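Local atomic coordinates of PrgA (Enterococcus faecalis, PDB entry 6Z9K), a protein that provides surface exclusion against unwanted conjugation from the enterococcal cell surface, the present chain being its CAP domain, which binds a magnesium ion. Residues L175-D178 with G179-G182. Sequence-based numbering, arbitrary orientation.
Sequences LFDD and GRLG
D177 and R180 face each other across the turn that follows helix 160-176 and form a two-pronged salt bridge. The guanidinium presents its NH1-NH2 end: NH1 donates to D177 OD2 at 3.2 Å in a nearly straight bond (171°), while NH2 reaches D177 OD1, also at 3.2 Å. Both acceptors lie close to the guanidinium plane, yet the nitrogens approach from above the carboxylate plane, and the two groups are turned 55° against each other. A bend at chi3 (-54°) folds the arginine chain back toward D177.

Two waters span the turn. One links D177 OD1 to G179 N; the other bridges D177 O and R180 N while lying over a face of the guanidinium, 3.1 Å above its plane.

The backbone closes a type I beta turn, with G179 and R180 at its corners, through L181 N donating to D178 O at 3.2 Å, and a weak bond from G182 N to G179 O follows. The D178 side chain runs at about a right angle to that of L181; L181 CB and CD1 each lie 3.7 Å from D178 OD1.

Both carboxylate oxygens of D178 are engaged further along the chain, OD1 by H185 ND1 and OD2 by L186 N. D178, just before the short 3-10 segment 179-180, is thus a buried second-shell aspartate that probably helps orient H185, a ligand of the magnesium ion in this CAP domain.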
loop_
_atom_site.group_PDB
_atom_site.type_symbol
_atom_site.label_atom_id
_atom_site.label_comp_id
_atom_site.label_asym_id
_atom_site.label_seq_id
_atom_site.Cartn_x
_atom_site.Cartn_y
_atom_site.Cartn_z
ATOM N N LEU A 175 1.398 8.704 -4.387
ATOM C CA LEU A 175 2.710 9.087 -4.978
ATOM C C LEU A 175 2.592 10.382 -5.789
ATOM O O LEU A 175 3.607 11.093 -5.845
ATOM C CB LEU A 175 3.198 7.953 -5.870
ATOM C CG LEU A 175 3.504 6.667 -5.143
ATOM C CD1 LEU A 175 3.757 5.545 -6.141
ATOM C CD2 LEU A 175 4.703 6.805 -4.252
ATOM N N PHE A 176 1.476 10.669 -6.450
ATOM C CA PHE A 176 1.424 11.761 -7.453
ATOM C C PHE A 176 0.343 12.806 -7.202
ATOM O O PHE A 176 0.272 13.742 -8.001
ATOM C CB PHE A 176 1.263 11.192 -8.864
ATOM C CG PHE A 176 2.217 10.098 -9.195
ATOM C CD1 PHE A 176 3.598 10.293 -9.112
ATOM C CD2 PHE A 176 1.747 8.904 -9.700
ATOM C CE1 PHE A 176 4.468 9.264 -9.433
ATOM C CE2 PHE A 176 2.622 7.888 -10.008
ATOM C CZ PHE A 176 3.981 8.064 -9.902
ATOM N N ASP A 177 -0.512 12.649 -6.178
ATOM C CA ASP A 177 -1.619 13.609 -5.992
ATOM C C ASP A 177 -1.824 13.849 -4.512
ATOM O O ASP A 177 -2.980 13.989 -4.105
ATOM C CB ASP A 177 -2.880 13.134 -6.701
ATOM C CG ASP A 177 -3.903 14.228 -6.820
ATOM O OD1 ASP A 177 -3.487 15.412 -6.815
ATOM O OD2 ASP A 177 -5.082 13.875 -6.917
ATOM N N ASP A 178 -0.736 13.928 -3.744
ATOM C CA ASP A 178 -0.820 13.983 -2.259
ATOM C C ASP A 178 -0.671 15.411 -1.740
ATOM O O ASP A 178 -0.436 15.553 -0.581
ATOM C CB ASP A 178 0.271 13.126 -1.643
ATOM C CG ASP A 178 0.015 12.608 -0.272
ATOM O OD1 ASP A 178 -1.189 12.344 0.003
ATOM O OD2 ASP A 178 0.997 12.453 0.494
ATOM N N GLY A 179 -0.779 16.431 -2.570
ATOM C CA GLY A 179 -0.420 17.812 -2.165
ATOM C C GLY A 179 -1.462 18.414 -1.239
ATOM O O GLY A 179 -1.094 19.296 -0.452
ATOM N N ARG A 180 -2.713 17.965 -1.290
ATOM C CA ARG A 180 -3.749 18.534 -0.383
ATOM C C ARG A 180 -3.604 17.929 1.021
ATOM O O ARG A 180 -4.291 18.391 1.944
ATOM C CB ARG A 180 -5.122 18.406 -1.039
ATOM C CG ARG A 180 -5.264 19.245 -2.305
ATOM C CD ARG A 180 -6.561 19.005 -3.088
ATOM N NE ARG A 180 -6.742 17.583 -3.406
ATOM C CZ ARG A 180 -6.090 16.918 -4.376
ATOM N NH1 ARG A 180 -6.296 15.618 -4.526
ATOM N NH2 ARG A 180 -5.212 17.543 -5.161
ATOM N N LEU A 181 -2.654 17.024 1.225
ATOM C CA LEU A 181 -2.424 16.301 2.507
ATOM C C LEU A 181 -0.957 16.493 2.914
ATOM O O LEU A 181 -0.375 15.622 3.688
ATOM C CB LEU A 181 -2.802 14.835 2.271
ATOM C CG LEU A 181 -4.294 14.565 2.027
ATOM C CD1 LEU A 181 -4.508 13.148 1.523
ATOM C CD2 LEU A 181 -5.115 14.821 3.290
ATOM N N GLY A 182 -0.353 17.535 2.332
ATOM C CA GLY A 182 1.022 17.978 2.587
ATOM C C GLY A 182 2.063 16.936 2.249
ATOM O O GLY A 182 3.085 16.892 2.930
HETATM O O HOH W 1 -1.473 17.019 -5.384
HETATM O O HOH W 2 -4.045 15.618 -2.303
#